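Local coordinates for MW1564 protein (Staphylococcus aureus, PDB 3NTV), which probably transfers a methyl group from S-adenosylmethionine to a hydroxyl oxygen, as a putative caffeoyl-CoA O-methyltransferase with a Rossmann-like fold, at residues V55-I67 against N217-I229. Residues are numbered along the deposited sequence; the frame is centred on the assembly and turned at random.
Sequences VDRLTLDLIKQLI and NFLNIDDGLAISI. With SO4 (sulfate ion), chain C.
Leu219 and Leu62 meet tip to tip, with Leu219 CD1 3.5 Å from Leu62 CD2, where helix 57-70 lies on the sheet of a Rossmann-like methyltransferase fold. The sheet's strand order, 3-2-1-4-5-7-6, is the signature of class I methyltransferases, and the hairpin of strands 214-219 and 225-230 supplies its last two members. Further along the connection, Ile221 brings CD1 to within 3.6 Å of Thr59 OG1, while the same residue packs against Ile221 of the second subunit. The type II' turn from Ile221 to Gly224 then sends Asp222 to the start of the helix. Its OD2 takes the Thr59 hydroxyl on the anti lone pair, at 2.6 Å from OG1, and also receives a weak bond from Thr59 N at 2.9 Å. This N-H bond is of the kind an N-cap side chain often accepts, but Asp56, at that position, makes no capping bond. Asp222 OD1 reaches Leu58 N through a water. The N-H groups at the helix start would be expected to favour the negative charge of Asp222, against the nearby carboxylate of Asp56. Asp223 brings OD2 3.0 Å from Asp56 OD2, a close approach of two carboxylate oxygens that is not a hydrogen bond, their planes turned 62° apart; a water donates to Asp56 OD2 and, weakly, to Asp223 OD1. Beyond Gly224 the interface turns apolar. With CG anti to the backbone N (chi1 -168°), the fork of Leu225 extends toward the helix, CD1 against Thr59 CG2 and CD2 3.7 Å from Leu62 CD2. Ile173 of the neighbouring strand 170-175 packs beside it. Strand 225-229 lies at 13° to helix 57-67, both running the same way, and the packing continues to Ile227, whose CD1 meets Leu66 CD1 end-on at 3.7 Å.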
ATOM      1  N   VAL A  55     -13.626   5.106  -7.159  1.00 17.90           N
ATOM      2  CA  VAL A  55     -12.512   4.681  -6.308  0.50 17.07           C
ATOM      3  C   VAL A  55     -11.733   5.932  -5.840  1.00 19.54           C
ATOM      4  O   VAL A  55     -11.530   6.849  -6.637  1.00 20.16           O
ATOM      5  CB  VAL A  55     -11.604   3.688  -7.094  0.50 20.26           C
ATOM      6  CG1 VAL A  55     -10.395   3.248  -6.270  0.50 19.86           C
ATOM      7  CG2 VAL A  55     -12.411   2.472  -7.557  0.50 20.20           C
ATOM      8  N   ASP A  56     -11.284   5.958  -4.574  1.00 18.08           N
ATOM      9  CA  ASP A  56     -10.524   7.105  -4.093  1.00 17.36           C
ATOM     10  C   ASP A  56      -9.154   7.208  -4.747  1.00 20.45           C
ATOM     11  O   ASP A  56      -8.550   6.196  -5.121  1.00 18.45           O
ATOM     12  CB  ASP A  56     -10.434   7.125  -2.578  1.00 18.50           C
ATOM     13  CG  ASP A  56     -11.780   7.395  -1.934  1.00 33.17           C
ATOM     14  OD1 ASP A  56     -12.306   8.515  -2.108  1.00 37.29           O
ATOM     15  OD2 ASP A  56     -12.345   6.467  -1.338  1.00 35.30           O
ATOM     16  N   ARG A  57      -8.683   8.444  -4.926  1.00 17.89           N
ATOM     17  CA  ARG A  57      -7.424   8.706  -5.597  1.00 16.81           C
ATOM     18  C   ARG A  57      -6.203   7.976  -5.031  1.00 18.18           C
ATOM     19  O   ARG A  57      -5.447   7.382  -5.799  1.00 18.59           O
ATOM     20  CB  ARG A  57      -7.154  10.218  -5.687  1.00 20.14           C
ATOM     21  CG  ARG A  57      -5.865  10.553  -6.443  1.00 22.26           C
ATOM     22  CD  ARG A  57      -5.952  10.176  -7.930  1.00 26.24           C
ATOM     23  NE  ARG A  57      -4.674  10.366  -8.617  1.00 25.48           N
ATOM     24  CZ  ARG A  57      -4.289  11.494  -9.198  1.00 33.55           C
ATOM     25  NH1 ARG A  57      -5.078  12.563  -9.177  1.00 23.74           N
ATOM     26  NH2 ARG A  57      -3.103  11.573  -9.779  1.00 25.34           N
ATOM     27  N   LEU A  58      -5.976   8.059  -3.712  1.00 15.33           N
ATOM     28  CA  LEU A  58      -4.773   7.421  -3.165  1.00 15.01           C
ATOM     29  C   LEU A  58      -4.858   5.905  -3.251  1.00 16.03           C
ATOM     30  O   LEU A  58      -3.853   5.246  -3.520  1.00 16.44           O
ATOM     31  CB  LEU A  58      -4.472   7.908  -1.732  1.00 15.58           C
ATOM     32  CG  LEU A  58      -4.184   9.425  -1.625  1.00 20.19           C
ATOM     33  CD1 LEU A  58      -3.901   9.820  -0.185  1.00 20.05           C
ATOM     34  CD2 LEU A  58      -3.008   9.851  -2.514  1.00 20.20           C
ATOM     35  N   THR A  59      -6.066   5.363  -3.080  1.00 14.43           N
ATOM     36  CA  THR A  59      -6.291   3.900  -3.223  1.00 12.57           C
ATOM     37  C   THR A  59      -5.986   3.492  -4.673  1.00 15.57           C
ATOM     38  O   THR A  59      -5.275   2.513  -4.915  1.00 15.05           O
ATOM     39  CB  THR A  59      -7.769   3.588  -2.914  1.00 14.54           C
ATOM     40  OG1 THR A  59      -7.953   3.760  -1.494  1.00 19.22           O
ATOM     41  CG2 THR A  59      -8.161   2.166  -3.324  1.00 18.14           C
ATOM     42  N   LEU A  60      -6.533   4.232  -5.634  1.00 13.92           N
ATOM     43  CA  LEU A  60      -6.291   3.938  -7.047  1.00 14.30           C
ATOM     44  C   LEU A  60      -4.815   3.991  -7.366  1.00 17.27           C
ATOM     45  O   LEU A  60      -4.309   3.095  -8.022  1.00 15.52           O
ATOM     46  CB  LEU A  60      -7.054   4.931  -7.936  1.00 15.36           C
ATOM     47  CG  LEU A  60      -6.746   4.783  -9.409  1.00 20.31           C
ATOM     48  CD1 LEU A  60      -7.626   3.714 -10.038  1.00 21.91           C
ATOM     49  CD2 LEU A  60      -6.811   6.122 -10.098  1.00 23.37           C
ATOM     50  N   ASP A  61      -4.104   5.028  -6.894  1.00 15.75           N
ATOM     51  CA  ASP A  61      -2.686   5.139  -7.217  1.00 15.83           C
ATOM     52  C   ASP A  61      -1.809   4.045  -6.602  1.00 14.84           C
ATOM     53  O   ASP A  61      -0.843   3.609  -7.226  1.00 15.24           O
ATOM     54  CB  ASP A  61      -2.189   6.557  -6.971  1.00 18.60           C
ATOM     55  CG  ASP A  61      -2.727   7.556  -7.993  1.00 25.61           C
ATOM     56  OD1 ASP A  61      -3.253   7.116  -9.055  1.00 27.35           O
ATOM     57  OD2 ASP A  61      -2.590   8.762  -7.759  1.00 29.51           O
ATOM     58  N   LEU A  62      -2.219   3.525  -5.449  1.00 12.51           N
ATOM     59  CA  LEU A  62      -1.550   2.373  -4.869  1.00 11.56           C
ATOM     60  C   LEU A  62      -1.781   1.132  -5.751  1.00 13.21           C
ATOM     61  O   LEU A  62      -0.828   0.398  -6.030  1.00 13.19           O
ATOM     62  CB  LEU A  62      -2.051   2.082  -3.440  1.00 12.66           C
ATOM     63  CG  LEU A  62      -1.557   0.749  -2.822  1.00 15.98           C
ATOM     64  CD1 LEU A  62      -0.010   0.705  -2.702  1.00 15.54           C
ATOM     65  CD2 LEU A  62      -2.127   0.591  -1.414  1.00 16.49           C
ATOM     66  N   ILE A  63      -3.032   0.913  -6.191  1.00 11.95           N
ATOM     67  CA  ILE A  63      -3.357  -0.270  -7.025  1.00 12.24           C
ATOM     68  C   ILE A  63      -2.586  -0.208  -8.350  1.00 15.28           C
ATOM     69  O   ILE A  63      -2.059  -1.223  -8.799  1.00 14.28           O
ATOM     70  CB  ILE A  63      -4.880  -0.408  -7.242  1.00 14.26           C
ATOM     71  CG1 ILE A  63      -5.619  -0.654  -5.888  1.00 12.35           C
ATOM     72  CG2 ILE A  63      -5.156  -1.585  -8.194  1.00 15.50           C
ATOM     73  CD1 ILE A  63      -7.157  -0.430  -6.007  1.00 15.55           C
ATOM     74  N   LYS A  64      -2.468   0.998  -8.948  1.00 13.46           N
ATOM     75  CA  LYS A  64      -1.701   1.190 -10.182  1.00 12.37           C
ATOM     76  C   LYS A  64      -0.235   0.777  -9.925  1.00 14.13           C
ATOM     77  O   LYS A  64       0.372   0.146 -10.774  1.00 13.91           O
ATOM     78  CB  LYS A  64      -1.796   2.644 -10.642  1.00 15.58           C
ATOM     79  CG  LYS A  64      -3.212   2.988 -11.123  1.00 15.75           C
ATOM     80  CD  LYS A  64      -3.319   4.395 -11.682  1.00 21.10           C
ATOM     81  CE  LYS A  64      -2.703   4.574 -13.052  1.00 23.30           C
ATOM     82  NZ  LYS A  64      -2.955   5.967 -13.538  1.00 27.17           N
ATOM     83  N   GLN A  65       0.324   1.116  -8.735  1.00 13.50           N
ATOM     84  CA  GLN A  65       1.685   0.745  -8.378  0.50 12.91           C
ATOM     85  C   GLN A  65       1.809  -0.786  -8.249  1.00 16.08           C
ATOM     86  O   GLN A  65       2.802  -1.359  -8.671  1.00 14.12           O
ATOM     87  CB  GLN A  65       2.098   1.464  -7.074  0.50 13.62           C
ATOM     88  CG  GLN A  65       3.595   1.514  -6.846  0.50 16.06           C
ATOM     89  CD  GLN A  65       4.269   2.722  -7.473  0.50 28.61           C
ATOM     90  OE1 GLN A  65       4.910   3.521  -6.791  0.50 25.33           O
ATOM     91  NE2 GLN A  65       4.180   2.869  -8.785  0.50 21.36           N
ATOM     92  N   LEU A  66       0.777  -1.444  -7.684  1.00 14.31           N
ATOM     93  CA  LEU A  66       0.775  -2.907  -7.528  1.00 13.31           C
ATOM     94  C   LEU A  66       0.750  -3.569  -8.910  1.00 14.61           C
ATOM     95  O   LEU A  66       1.430  -4.565  -9.116  1.00 14.82           O
ATOM     96  CB  LEU A  66      -0.441  -3.353  -6.691  1.00 13.47           C
ATOM     97  CG  LEU A  66      -0.490  -2.832  -5.243  1.00 16.16           C
ATOM     98  CD1 LEU A  66      -1.762  -3.272  -4.537  1.00 17.28           C
ATOM     99  CD2 LEU A  66       0.694  -3.275  -4.473  1.00 19.14           C
ATOM    100  N   ILE A  67      -0.006  -2.994  -9.864  1.00 12.48           N
ATOM    101  CA  ILE A  67      -0.073  -3.494 -11.236  1.00 12.08           C
ATOM    102  C   ILE A  67       1.340  -3.428 -11.858  1.00 14.81           C
ATOM    103  O   ILE A  67       1.805  -4.399 -12.443  1.00 15.27           O
ATOM    104  CB  ILE A  67      -1.123  -2.679 -12.043  1.00 14.54           C
ATOM    105  CG1 ILE A  67      -2.540  -3.110 -11.659  1.00 13.79           C
ATOM    106  CG2 ILE A  67      -0.905  -2.811 -13.577  1.00 15.11           C
ATOM    107  CD1 ILE A  67      -3.619  -2.077 -12.024  1.00 16.69           C
ATOM    108  N   ASN A 217      -3.114  -8.312   4.012  1.00 15.92           N
ATOM    109  CA  ASN A 217      -2.842  -7.183   4.875  1.00 14.53           C
ATOM    110  C   ASN A 217      -3.906  -6.125   4.649  1.00 19.61           C
ATOM    111  O   ASN A 217      -4.433  -6.012   3.534  1.00 18.04           O
ATOM    112  CB  ASN A 217      -1.437  -6.611   4.707  1.00 15.49           C
ATOM    113  CG  ASN A 217      -1.280  -5.833   3.447  1.00 24.17           C
ATOM    114  OD1 ASN A 217      -1.392  -6.398   2.366  1.00 18.19           O
ATOM    115  ND2 ASN A 217      -1.130  -4.512   3.558  1.00 15.94           N
ATOM    116  N   PHE A 218      -4.207  -5.349   5.687  1.00 16.41           N
ATOM    117  CA  PHE A 218      -5.206  -4.284   5.653  1.00 15.30           C
ATOM    118  C   PHE A 218      -4.581  -2.931   5.845  1.00 18.50           C
ATOM    119  O   PHE A 218      -3.631  -2.776   6.628  1.00 19.14           O
ATOM    120  CB  PHE A 218      -6.297  -4.502   6.722  1.00 15.99           C
ATOM    121  CG  PHE A 218      -7.094  -5.766   6.556  1.00 16.11           C
ATOM    122  CD1 PHE A 218      -8.348  -5.742   5.954  1.00 17.84           C
ATOM    123  CD2 PHE A 218      -6.600  -6.984   7.007  1.00 18.73           C
ATOM    124  CE1 PHE A 218      -9.115  -6.903   5.859  1.00 19.00           C
ATOM    125  CE2 PHE A 218      -7.348  -8.153   6.863  1.00 22.06           C
ATOM    126  CZ  PHE A 218      -8.605  -8.105   6.292  1.00 19.10           C
ATOM    127  N   LEU A 219      -5.172  -1.920   5.203  1.00 16.35           N
ATOM    128  CA  LEU A 219      -4.692  -0.542   5.272  1.00 15.98           C
ATOM    129  C   LEU A 219      -5.821   0.397   5.605  1.00 20.67           C
ATOM    130  O   LEU A 219      -6.893   0.287   4.998  1.00 20.30           O
ATOM    131  CB  LEU A 219      -4.132  -0.105   3.892  1.00 16.34           C
ATOM    132  CG  LEU A 219      -2.944  -0.875   3.317  1.00 20.64           C
ATOM    133  CD1 LEU A 219      -2.582  -0.329   1.950  1.00 21.21           C
ATOM    134  CD2 LEU A 219      -1.728  -0.773   4.230  1.00 22.19           C
ATOM    135  N   ASN A 220      -5.590   1.365   6.516  1.00 19.93           N
ATOM    136  CA  ASN A 220      -6.626   2.367   6.804  1.00 20.65           C
ATOM    137  C   ASN A 220      -6.353   3.628   5.999  1.00 26.38           C
ATOM    138  O   ASN A 220      -5.891   4.663   6.514  1.00 27.04           O
ATOM    139  CB  ASN A 220      -6.810   2.651   8.304  1.00 24.83           C
ATOM    140  CG  ASN A 220      -5.567   3.133   8.990  1.00 40.45           C
ATOM    141  OD1 ASN A 220      -4.453   2.730   8.650  1.00 30.60           O
ATOM    142  ND2 ASN A 220      -5.736   4.043   9.936  1.00 35.83           N
ATOM    143  N   ILE A 221      -6.556   3.498   4.704  1.00 21.24           N
ATOM    144  CA  ILE A 221      -6.461   4.579   3.739  1.00 21.37           C
ATOM    145  C   ILE A 221      -7.830   4.665   3.124  1.00 21.79           C
ATOM    146  O   ILE A 221      -8.441   3.627   2.854  1.00 20.38           O
ATOM    147  CB  ILE A 221      -5.374   4.386   2.641  1.00 25.09           C
ATOM    148  CG1 ILE A 221      -5.499   3.053   1.850  1.00 25.47           C
ATOM    149  CG2 ILE A 221      -3.983   4.627   3.204  1.00 27.53           C
ATOM    150  CD1 ILE A 221      -4.927   3.131   0.393  1.00 34.40           C
ATOM    151  N   ASP A 222      -8.339   5.898   2.939  1.00 19.52           N
ATOM    152  CA  ASP A 222      -9.624   6.118   2.269  1.00 17.74           C
ATOM    153  C   ASP A 222     -10.743   5.274   2.932  1.00 21.04           C
ATOM    154  O   ASP A 222     -10.946   5.401   4.139  1.00 22.09           O
ATOM    155  CB  ASP A 222      -9.452   5.831   0.744  1.00 18.64           C
ATOM    156  CG  ASP A 222      -8.458   6.754   0.053  1.00 26.81           C
ATOM    157  OD1 ASP A 222      -8.434   7.964   0.384  1.00 26.73           O
ATOM    158  OD2 ASP A 222      -7.750   6.284  -0.861  1.00 27.17           O
ATOM    159  N   ASP A 223     -11.396   4.373   2.184  1.00 17.87           N
ATOM    160  CA  ASP A 223     -12.471   3.522   2.706  1.00 16.89           C
ATOM    161  C   ASP A 223     -11.980   2.216   3.308  1.00 19.00           C
ATOM    162  O   ASP A 223     -12.805   1.377   3.674  1.00 18.71           O
ATOM    163  CB  ASP A 223     -13.439   3.208   1.555  1.00 17.93           C
ATOM    164  CG  ASP A 223     -14.174   4.415   1.034  1.00 27.85           C
ATOM    165  OD1 ASP A 223     -14.577   5.258   1.858  1.00 26.17           O
ATOM    166  OD2 ASP A 223     -14.347   4.514  -0.203  1.00 31.27           O
ATOM    167  N   GLY A 224     -10.661   2.031   3.356  1.00 16.92           N
ATOM    168  CA  GLY A 224     -10.053   0.797   3.843  1.00 16.47           C
ATOM    169  C   GLY A 224      -9.732  -0.106   2.660  1.00 20.03           C
ATOM    170  O   GLY A 224     -10.556  -0.245   1.749  1.00 20.62           O
ATOM    171  N   LEU A 225      -8.525  -0.696   2.636  1.00 14.99           N
ATOM    172  CA  LEU A 225      -8.109  -1.556   1.532  1.00 15.59           C
ATOM    173  C   LEU A 225      -7.441  -2.818   2.049  1.00 20.06           C
ATOM    174  O   LEU A 225      -6.702  -2.750   3.032  1.00 21.32           O
ATOM    175  CB  LEU A 225      -7.119  -0.769   0.625  1.00 15.89           C
ATOM    176  CG  LEU A 225      -6.788  -1.400  -0.744  1.00 19.77           C
ATOM    177  CD1 LEU A 225      -7.997  -1.357  -1.671  1.00 18.56           C
ATOM    178  CD2 LEU A 225      -5.632  -0.672  -1.414  1.00 21.79           C
ATOM    179  N   ALA A 226      -7.732  -3.958   1.442  1.00 14.39           N
ATOM    180  CA  ALA A 226      -7.028  -5.190   1.774  1.00 14.36           C
ATOM    181  C   ALA A 226      -6.348  -5.677   0.519  1.00 16.18           C
ATOM    182  O   ALA A 226      -6.875  -5.497  -0.601  1.00 14.09           O
ATOM    183  CB  ALA A 226      -7.952  -6.257   2.320  1.00 15.44           C
ATOM    184  N   ILE A 227      -5.164  -6.267   0.703  1.00 15.05           N
ATOM    185  CA  ILE A 227      -4.389  -6.852  -0.372  1.00 13.20           C
ATOM    186  C   ILE A 227      -4.148  -8.293   0.011  1.00 15.84           C
ATOM    187  O   ILE A 227      -3.560  -8.545   1.081  1.00 14.08           O
ATOM    188  CB  ILE A 227      -3.053  -6.118  -0.602  1.00 15.81           C
ATOM    189  CG1 ILE A 227      -3.274  -4.635  -0.986  1.00 16.09           C
ATOM    190  CG2 ILE A 227      -2.157  -6.866  -1.629  1.00 16.45           C
ATOM    191  CD1 ILE A 227      -1.919  -3.813  -0.832  1.00 18.37           C
ATOM    192  N   SER A 228      -4.563  -9.221  -0.870  1.00 13.25           N
ATOM    193  CA  SER A 228      -4.426 -10.659  -0.642  1.00 13.63           C
ATOM    194  C   SER A 228      -3.624 -11.294  -1.752  1.00 17.95           C
ATOM    195  O   SER A 228      -3.977 -11.165  -2.917  1.00 18.22           O
ATOM    196  CB  SER A 228      -5.797 -11.336  -0.551  1.00 16.03           C
ATOM    197  OG  SER A 228      -6.631 -10.767   0.440  1.00 16.54           O
ATOM    198  N   ILE A 229      -2.577 -12.028  -1.398  1.00 13.57           N
ATOM    199  CA  ILE A 229      -1.749 -12.741  -2.375  1.00 13.24           C
ATOM    200  C   ILE A 229      -2.188 -14.198  -2.351  1.00 18.48           C
ATOM    201  O   ILE A 229      -2.150 -14.813  -1.281  1.00 18.75           O
ATOM    202  CB  ILE A 229      -0.222 -12.669  -2.058  1.00 16.94           C
ATOM    203  CG1 ILE A 229       0.284 -11.210  -1.948  1.00 18.16           C
ATOM    204  CG2 ILE A 229       0.563 -13.456  -3.128  1.00 19.43           C
ATOM    205  CD1 ILE A 229       1.789 -11.080  -1.464  1.00 18.14           C
TER
HETATM  206  S   SO4 C 233     -15.158   3.282 -10.913  1.00 28.49           S
HETATM  207  O1  SO4 C 233     -14.304   2.297 -11.619  1.00 32.66           O
HETATM  208  O2  SO4 C 233     -15.837   4.081 -11.921  1.00 30.04           O
HETATM  209  O3  SO4 C 233     -16.158   2.547 -10.096  1.00 33.71           O
HETATM  210  O4  SO4 C 233     -14.295   4.043  -9.990  1.00 33.36           O
HETATM  211  O   HOH W   1     -12.965   7.684   1.186  1.00 41.13           O
HETATM  212  O   HOH W   2      -7.637   9.446  -1.823  1.00 19.73           O
HETATM  213  O   HOH W   3     -10.402   3.001  -0.454  1.00 19.40           O